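Dephospho-CoA kinase (Aquifex aeolicus, PDB 2IF2) probably catalyses the ATP-dependent phosphorylation of the 3'-hydroxyl group of dephospho-CoA, the final step of coenzyme A biosynthesis. Local coordinates at residues Ile4-Asn9 against Leu107-Ala112; Tyr124-Val129 against Tyr167-Ile172. All blocks are in the same frame, centred on the assembly; numbering follows the deposited sequence.

Contact 1 of 2, residues Ile4-Asn9 against Leu107-Ala112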
ATOM      1  N   ILE A   4     -10.073  -8.558  -0.010  1.00 80.34           N
ATOM      2  CA  ILE A   4      -9.456  -8.397   1.296  1.00 76.72           C
ATOM      3  C   ILE A   4      -8.386  -7.312   1.247  1.00 74.24           C
ATOM      4  O   ILE A   4      -7.728  -7.110   0.224  1.00 73.71           O
ATOM      5  CB  ILE A   4      -8.831  -9.723   1.775  1.00 76.03           C
ATOM      6  CG1 ILE A   4      -9.841 -10.860   1.603  1.00 75.91           C
ATOM      7  CG2 ILE A   4      -8.413  -9.605   3.234  1.00 74.61           C
ATOM      8  CD1 ILE A   4     -11.154 -10.650   2.334  1.00 76.08           C
ATOM      9  N   GLY A   5      -8.229  -6.603   2.357  1.00 70.56           N
ATOM     10  CA  GLY A   5      -7.246  -5.548   2.413  1.00 66.44           C
ATOM     11  C   GLY A   5      -6.177  -5.847   3.430  1.00 64.80           C
ATOM     12  O   GLY A   5      -6.459  -6.253   4.555  1.00 64.68           O
ATOM     13  N   LEU A   6      -4.933  -5.641   3.033  1.00 63.63           N
ATOM     14  CA  LEU A   6      -3.823  -5.903   3.927  1.00 62.59           C
ATOM     15  C   LEU A   6      -3.112  -4.590   4.154  1.00 61.86           C
ATOM     16  O   LEU A   6      -2.590  -4.000   3.217  1.00 60.93           O
ATOM     17  CB  LEU A   6      -2.883  -6.901   3.273  1.00 63.09           C
ATOM     18  CG  LEU A   6      -2.000  -7.727   4.187  1.00 62.49           C
ATOM     19  CD1 LEU A   6      -1.104  -8.565   3.299  1.00 63.07           C
ATOM     20  CD2 LEU A   6      -1.180  -6.847   5.118  1.00 63.02           C
ATOM     21  N   THR A   7      -3.085  -4.128   5.396  1.00 62.43           N
ATOM     22  CA  THR A   7      -2.424  -2.862   5.680  1.00 63.06           C
ATOM     23  C   THR A   7      -1.426  -2.942   6.834  1.00 63.60           C
ATOM     24  O   THR A   7      -1.138  -4.021   7.364  1.00 62.80           O
ATOM     25  CB  THR A   7      -3.447  -1.768   6.006  1.00 63.13           C
ATOM     26  OG1 THR A   7      -2.800  -0.492   5.983  1.00 63.01           O
ATOM     27  CG2 THR A   7      -4.049  -1.998   7.390  1.00 62.98           C
ATOM     28  N   GLY A   8      -0.903  -1.778   7.211  1.00 63.73           N
ATOM     29  CA  GLY A   8       0.062  -1.691   8.289  1.00 63.79           C
ATOM     30  C   GLY A   8       0.925  -0.464   8.101  1.00 64.58           C
ATOM     31  O   GLY A   8       0.570   0.436   7.340  1.00 63.49           O
ATOM     32  N   ASN A   9       2.051  -0.413   8.801  1.00 66.35           N
ATOM     33  CA  ASN A   9       2.962   0.712   8.671  1.00 68.83           C
ATOM     34  C   ASN A   9       4.264   0.300   7.990  1.00 70.05           C
ATOM     35  O   ASN A   9       4.588  -0.885   7.886  1.00 70.42           O
ATOM     36  CB  ASN A   9       3.255   1.329  10.040  1.00 69.77           C
ATOM     37  CG  ASN A   9       2.177   2.303  10.482  1.00 71.22           C
ATOM     38  OD1 ASN A   9       2.247   2.872  11.574  1.00 72.17           O
ATOM     39  ND2 ASN A   9       1.176   2.506   9.630  1.00 71.01           N
ATOM     40  N   LEU A 107      -8.577 -15.932  -3.310  1.00 71.93           N
ATOM     41  CA  LEU A 107      -8.381 -15.011  -2.207  1.00 69.72           C
ATOM     42  C   LEU A 107      -7.596 -13.809  -2.705  1.00 69.51           C
ATOM     43  O   LEU A 107      -6.375 -13.857  -2.840  1.00 70.09           O
ATOM     44  CB  LEU A 107      -7.650 -15.729  -1.070  1.00 67.82           C
ATOM     45  CG  LEU A 107      -7.889 -15.266   0.368  1.00 66.18           C
ATOM     46  CD1 LEU A 107      -6.858 -14.242   0.735  1.00 65.88           C
ATOM     47  CD2 LEU A 107      -9.306 -14.724   0.526  1.00 64.70           C
ATOM     48  N   PHE A 108      -8.321 -12.734  -3.000  1.00 68.84           N
ATOM     49  CA  PHE A 108      -7.724 -11.506  -3.496  1.00 67.65           C
ATOM     50  C   PHE A 108      -7.475 -10.494  -2.378  1.00 67.89           C
ATOM     51  O   PHE A 108      -8.411  -9.992  -1.753  1.00 67.81           O
ATOM     52  CB  PHE A 108      -8.629 -10.902  -4.571  1.00 65.97           C
ATOM     53  CG  PHE A 108      -8.136  -9.596  -5.111  1.00 65.31           C
ATOM     54  CD1 PHE A 108      -8.544  -8.399  -4.547  1.00 64.93           C
ATOM     55  CD2 PHE A 108      -7.228  -9.563  -6.158  1.00 65.42           C
ATOM     56  CE1 PHE A 108      -8.051  -7.190  -5.014  1.00 64.34           C
ATOM     57  CE2 PHE A 108      -6.730  -8.356  -6.632  1.00 64.99           C
ATOM     58  CZ  PHE A 108      -7.141  -7.170  -6.057  1.00 64.37           C
ATOM     59  N   ILE A 109      -6.202 -10.209  -2.126  1.00 68.11           N
ATOM     60  CA  ILE A 109      -5.814  -9.254  -1.098  1.00 69.06           C
ATOM     61  C   ILE A 109      -5.137  -8.058  -1.755  1.00 70.64           C
ATOM     62  O   ILE A 109      -4.544  -8.182  -2.829  1.00 70.79           O
ATOM     63  CB  ILE A 109      -4.832  -9.879  -0.087  1.00 68.20           C
ATOM     64  CG1 ILE A 109      -5.482 -11.094   0.580  1.00 68.16           C
ATOM     65  CG2 ILE A 109      -4.413  -8.834   0.943  1.00 66.16           C
ATOM     66  CD1 ILE A 109      -4.571 -11.854   1.540  1.00 68.05           C
ATOM     67  N   LEU A 110      -5.231  -6.900  -1.108  1.00 72.09           N
ATOM     68  CA  LEU A 110      -4.625  -5.679  -1.626  1.00 72.34           C
ATOM     69  C   LEU A 110      -3.888  -4.945  -0.508  1.00 73.25           C
ATOM     70  O   LEU A 110      -4.498  -4.513   0.463  1.00 73.18           O
ATOM     71  CB  LEU A 110      -5.712  -4.783  -2.234  1.00 70.50           C
ATOM     72  CG  LEU A 110      -5.279  -3.424  -2.782  1.00 68.94           C
ATOM     73  CD1 LEU A 110      -5.963  -3.149  -4.102  1.00 67.67           C
ATOM     74  CD2 LEU A 110      -5.604  -2.351  -1.770  1.00 68.15           C
ATOM     75  N   GLU A 111      -2.573  -4.816  -0.637  1.00 74.41           N
ATOM     76  CA  GLU A 111      -1.792  -4.132   0.381  1.00 75.79           C
ATOM     77  C   GLU A 111      -1.368  -2.751  -0.093  1.00 76.33           C
ATOM     78  O   GLU A 111      -0.723  -2.615  -1.132  1.00 76.23           O
ATOM     79  CB  GLU A 111      -0.551  -4.937   0.740  1.00 76.83           C
ATOM     80  CG  GLU A 111       0.351  -5.179  -0.439  1.00 78.34           C
ATOM     81  CD  GLU A 111       1.778  -5.447  -0.031  1.00 80.22           C
ATOM     82  OE1 GLU A 111       2.544  -5.939  -0.893  1.00 81.80           O
ATOM     83  OE2 GLU A 111       2.137  -5.159   1.140  1.00 78.71           O
ATOM     84  N   ALA A 112      -1.732  -1.734   0.688  1.00 77.06           N
ATOM     85  CA  ALA A 112      -1.421  -0.345   0.375  1.00 77.68           C
ATOM     86  C   ALA A 112      -0.893   0.387   1.598  1.00 78.30           C
ATOM     87  O   ALA A 112      -0.358   1.488   1.484  1.00 78.90           O
ATOM     88  CB  ALA A 112      -2.662   0.357  -0.150  1.00 77.30           C
TER
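Ile4 and Gly5 pair in parallel with Ile109 and Leu110, the strand axes of 4-8 and 108-111 coming within 4.3 Å at an angle of 29°. The main chain of Ile4 brackets Ile109: Ile4 N donates to Phe108 O at 2.8 Å, and Ile4 O accepts Leu110 N at 2.8 Å in a more bent bond. One step on, Leu6 N reaches Leu110 O at 2.8 Å in a nearly straight bond. Beyond Leu6, the pairing of strand 3-8 is with strand 126-130, where the backbone of Thr7 bonds Ile128 and Val130.

Side chains meet mostly on the face carrying Ile4, Leu6, Ile109 and Glu111. Ile109 lies between Ile4 and Leu6 of the other strand and touches both: with chi1 at -59°, its CG1 lies beside its own backbone N and leans on Ile4 CB at 3.8 Å, while the other branch, CG2, meets Leu6 CB at 3.4 Å. Farther back, Leu107 sends CD2 against Ile4 CG1 at 4.0 Å, the two side chains crossing obliquely. Glu111 offers only its root to this row, CB lying 4.0 Å from Leu6 CB, and its extended chain carries the carboxylate on to Lys14. Gly5 has no side chain to set beside Leu110 on the reverse face.

The whole contact is buried in the central parallel sheet. Central strand 3-8 of this P-loop kinase fold runs into the predicted ATP-binding loop, Gly11 to Thr16, and on to helix 14-23, consistent with a Walker A motif. Strand 126-130 lies on the far side of strand 3-8, and strand 27-30 flanks 108-111. Helix 14-23 packs over the face of Leu6, Ile109 and Glu111, through Val17, Phe21, Ala18 and Lys14, whereas Leu110 turns to Tyr124 on the other face.

Contact 2 of 2, residues Tyr124-Val129 against Tyr167-Ile172; sequences YDKLIV and YADYVI
Asp169 folds back on Leu127 because its CG sits between the backbone N and the carbonyl carbon (chi1 39°), and Val129 uses the same kind of position (chi1 56°) to aim CG1 at Ala168. Asp169 OD1 takes Leu127 N at 3.1 Å on its syn side, in a nearly straight bond, and Asp169 N returns a weak one to Leu127 O at 3.3 Å. The carboxylate thus stands in for a strand carbonyl where the segment 167-172 has not yet become extended. A leucine in place of Asp169 would probably leave Leu127 N without its acceptor and loosen the entry to the short strand. Farther on the pairing continues through the backbone alone: Val129 N meets Tyr170 O at 2.9 Å, while Ile172 N gives Val129 O a weak bond.

Ala168 CB fills the notch between Val129 CG1, 3.4 Å away, and Leu127 CG, 3.6 Å away. Val171 CG2 closes on Val129 CG1 at 3.5 Å. On the reverse side Ile128 CG2 rests against Tyr170 CB at 4.1 Å, under helix 178-190, which touches Tyr170 and Ile172.

This parallel pairing adds a short, weakly bonded strand at one edge of the sheet, completing the 2-3-1-4-5 strand order of a P-loop kinase core.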
ATOM      1  N   TYR A 124     -13.413  -2.676   1.006  1.00101.24           N
ATOM      2  CA  TYR A 124     -13.099  -4.108   1.090  1.00 99.88           C
ATOM      3  C   TYR A 124     -13.761  -4.774   2.300  1.00 98.90           C
ATOM      4  O   TYR A 124     -13.786  -4.213   3.401  1.00 98.54           O
ATOM      5  CB  TYR A 124     -11.580  -4.308   1.177  1.00 99.63           C
ATOM      6  CG  TYR A 124     -10.815  -3.700   0.018  1.00 99.02           C
ATOM      7  CD1 TYR A 124     -11.034  -4.135  -1.288  1.00 99.18           C
ATOM      8  CD2 TYR A 124      -9.893  -2.670   0.224  1.00 98.09           C
ATOM      9  CE1 TYR A 124     -10.364  -3.560  -2.360  1.00 98.55           C
ATOM     10  CE2 TYR A 124      -9.216  -2.088  -0.847  1.00 97.84           C
ATOM     11  CZ  TYR A 124      -9.461  -2.539  -2.132  1.00 98.07           C
ATOM     12  OH  TYR A 124      -8.831  -1.956  -3.198  1.00 99.69           O
ATOM     13  N   ASP A 125     -14.283  -5.979   2.079  1.00 97.65           N
ATOM     14  CA  ASP A 125     -14.952  -6.762   3.118  1.00 95.76           C
ATOM     15  C   ASP A 125     -14.258  -6.652   4.472  1.00 94.18           C
ATOM     16  O   ASP A 125     -14.656  -5.866   5.336  1.00 93.81           O
ATOM     17  CB  ASP A 125     -15.012  -8.232   2.688  1.00 95.16           C
ATOM     18  CG  ASP A 125     -15.826  -8.427   1.430  1.00 94.68           C
ATOM     19  OD1 ASP A 125     -17.045  -8.188   1.488  1.00 95.71           O
ATOM     20  OD2 ASP A 125     -15.252  -8.799   0.387  1.00 94.10           O
ATOM     21  N   LYS A 126     -13.211  -7.445   4.645  1.00 91.85           N
ATOM     22  CA  LYS A 126     -12.459  -7.448   5.882  1.00 88.82           C
ATOM     23  C   LYS A 126     -11.108  -6.753   5.709  1.00 86.44           C
ATOM     24  O   LYS A 126     -10.622  -6.582   4.583  1.00 85.35           O
ATOM     25  CB  LYS A 126     -12.266  -8.890   6.329  1.00 89.52           C
ATOM     26  CG  LYS A 126     -13.567  -9.627   6.567  1.00 89.70           C
ATOM     27  CD  LYS A 126     -14.209  -9.174   7.867  1.00 90.23           C
ATOM     28  CE  LYS A 126     -15.285 -10.149   8.311  1.00 90.12           C
ATOM     29  NZ  LYS A 126     -15.787  -9.832   9.671  1.00 90.56           N
ATOM     30  N   LEU A 127     -10.515  -6.348   6.831  1.00 83.67           N
ATOM     31  CA  LEU A 127      -9.214  -5.674   6.833  1.00 80.99           C
ATOM     32  C   LEU A 127      -8.218  -6.422   7.709  1.00 79.54           C
ATOM     33  O   LEU A 127      -8.563  -6.953   8.766  1.00 78.12           O
ATOM     34  CB  LEU A 127      -9.344  -4.229   7.329  1.00 80.21           C
ATOM     35  CG  LEU A 127      -8.073  -3.385   7.465  1.00 79.16           C
ATOM     36  CD1 LEU A 127      -7.409  -3.158   6.121  1.00 78.89           C
ATOM     37  CD2 LEU A 127      -8.445  -2.058   8.083  1.00 79.63           C
ATOM     38  N   ILE A 128      -6.978  -6.458   7.250  1.00 78.46           N
ATOM     39  CA  ILE A 128      -5.926  -7.142   7.963  1.00 77.90           C
ATOM     40  C   ILE A 128      -4.822  -6.152   8.223  1.00 78.20           C
ATOM     41  O   ILE A 128      -4.377  -5.462   7.310  1.00 77.59           O
ATOM     42  CB  ILE A 128      -5.373  -8.294   7.130  1.00 77.46           C
ATOM     43  CG1 ILE A 128      -6.533  -9.155   6.637  1.00 77.62           C
ATOM     44  CG2 ILE A 128      -4.382  -9.107   7.951  1.00 76.70           C
ATOM     45  CD1 ILE A 128      -6.121 -10.344   5.806  1.00 78.08           C
ATOM     46  N   VAL A 129      -4.387  -6.078   9.472  1.00 78.97           N
ATOM     47  CA  VAL A 129      -3.329  -5.158   9.836  1.00 80.61           C
ATOM     48  C   VAL A 129      -2.210  -5.887  10.561  1.00 81.67           C
ATOM     49  O   VAL A 129      -2.460  -6.769  11.385  1.00 81.46           O
ATOM     50  CB  VAL A 129      -3.873  -4.030  10.722  1.00 80.78           C
ATOM     51  CG1 VAL A 129      -4.561  -4.621  11.936  1.00 81.90           C
ATOM     52  CG2 VAL A 129      -2.743  -3.098  11.130  1.00 81.04           C
ATOM     53  N   TYR A 167      -8.601  -1.169  13.846  1.00 96.91           N
ATOM     54  CA  TYR A 167      -9.357  -0.941  12.615  1.00 95.16           C
ATOM     55  C   TYR A 167      -9.615  -2.207  11.812  1.00 93.91           C
ATOM     56  O   TYR A 167     -10.480  -2.233  10.934  1.00 92.62           O
ATOM     57  CB  TYR A 167      -8.629   0.065  11.721  1.00 95.51           C
ATOM     58  CG  TYR A 167      -9.120   1.489  11.854  1.00 96.70           C
ATOM     59  CD1 TYR A 167      -8.627   2.338  12.848  1.00 96.88           C
ATOM     60  CD2 TYR A 167     -10.085   1.987  10.981  1.00 97.58           C
ATOM     61  CE1 TYR A 167      -9.086   3.655  12.961  1.00 97.76           C
ATOM     62  CE2 TYR A 167     -10.549   3.291  11.083  1.00 98.36           C
ATOM     63  CZ  TYR A 167     -10.050   4.119  12.069  1.00 98.59           C
ATOM     64  OH  TYR A 167     -10.530   5.408  12.146  1.00 98.93           O
ATOM     65  N   ALA A 168      -8.864  -3.255  12.113  1.00 93.03           N
ATOM     66  CA  ALA A 168      -9.017  -4.504  11.386  1.00 91.90           C
ATOM     67  C   ALA A 168      -9.529  -5.633  12.247  1.00 90.65           C
ATOM     68  O   ALA A 168      -9.359  -5.632  13.466  1.00 90.94           O
ATOM     69  CB  ALA A 168      -7.692  -4.902  10.755  1.00 93.01           C
ATOM     70  N   ASP A 169     -10.155  -6.602  11.587  1.00 89.42           N
ATOM     71  CA  ASP A 169     -10.693  -7.773  12.255  1.00 87.41           C
ATOM     72  C   ASP A 169      -9.645  -8.884  12.327  1.00 85.60           C
ATOM     73  O   ASP A 169      -9.924  -9.988  12.786  1.00 85.89           O
ATOM     74  CB  ASP A 169     -11.968  -8.264  11.540  1.00 88.30           C
ATOM     75  CG  ASP A 169     -11.883  -8.162  10.019  1.00 88.24           C
ATOM     76  OD1 ASP A 169     -11.951  -7.042   9.469  1.00 87.29           O
ATOM     77  OD2 ASP A 169     -11.751  -9.214   9.371  1.00 89.08           O
ATOM     78  N   TYR A 170      -8.433  -8.581  11.875  1.00 82.80           N
ATOM     79  CA  TYR A 170      -7.342  -9.545  11.926  1.00 79.38           C
ATOM     80  C   TYR A 170      -6.017  -8.826  12.140  1.00 77.38           C
ATOM     81  O   TYR A 170      -5.661  -7.916  11.387  1.00 77.07           O
ATOM     82  CB  TYR A 170      -7.278 -10.346  10.638  1.00 78.51           C
ATOM     83  CG  TYR A 170      -8.485 -11.208  10.388  1.00 77.78           C
ATOM     84  CD1 TYR A 170      -9.228 -11.060   9.228  1.00 77.67           C
ATOM     85  CD2 TYR A 170      -8.856 -12.204  11.282  1.00 77.51           C
ATOM     86  CE1 TYR A 170     -10.306 -11.878   8.950  1.00 76.75           C
ATOM     87  CE2 TYR A 170      -9.943 -13.032  11.013  1.00 76.69           C
ATOM     88  CZ  TYR A 170     -10.659 -12.860   9.839  1.00 76.52           C
ATOM     89  OH  TYR A 170     -11.729 -13.658   9.525  1.00 76.81           O
ATOM     90  N   VAL A 171      -5.285  -9.234  13.166  1.00 74.59           N
ATOM     91  CA  VAL A 171      -4.010  -8.604  13.449  1.00 72.19           C
ATOM     92  C   VAL A 171      -2.897  -9.619  13.612  1.00 71.31           C
ATOM     93  O   VAL A 171      -2.784 -10.273  14.648  1.00 71.04           O
ATOM     94  CB  VAL A 171      -4.084  -7.757  14.721  1.00 71.67           C
ATOM     95  CG1 VAL A 171      -2.772  -7.010  14.920  1.00 70.08           C
ATOM     96  CG2 VAL A 171      -5.255  -6.789  14.629  1.00 71.02           C
ATOM     97  N   ILE A 172      -2.069  -9.751  12.585  1.00 70.07           N
ATOM     98  CA  ILE A 172      -0.967 -10.696  12.652  1.00 69.59           C
ATOM     99  C   ILE A 172       0.301 -10.045  13.183  1.00 68.44           C
ATOM    100  O   ILE A 172       1.186  -9.676  12.414  1.00 69.82           O
ATOM    101  CB  ILE A 172      -0.668 -11.341  11.271  1.00 69.30           C
ATOM    102  CG1 ILE A 172      -0.696 -10.294  10.172  1.00 69.77           C
ATOM    103  CG2 ILE A 172      -1.687 -12.412  10.964  1.00 68.74           C
ATOM    104  CD1 ILE A 172      -0.698 -10.898   8.795  1.00 71.29           C
TER

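Overall arrangement
Strand 3-8 is the middle member that joins the two: contact 1 uses one of its edges and contact 2 begins with the strand on the other, so that their centres are 8 Å apart. Thr7 N probably bonds Ile128 O at 2.7 Å and Ile128 N probably bonds Gly5 O at 2.8 Å, while Ile4 CG2 packs on Ile128 CD1 at 3.5 Å. Contact 1 lies nearer the predicted ATP site: between nearest atoms, the side chain of Glu111 is about 3 Å from that of Lys14 and about 5 Å from a bound sulfate, probably from the crystallisation liquor. Contact 2 is farther out, although Val129 comes about 7 Å from Cys12, side chain to side chain.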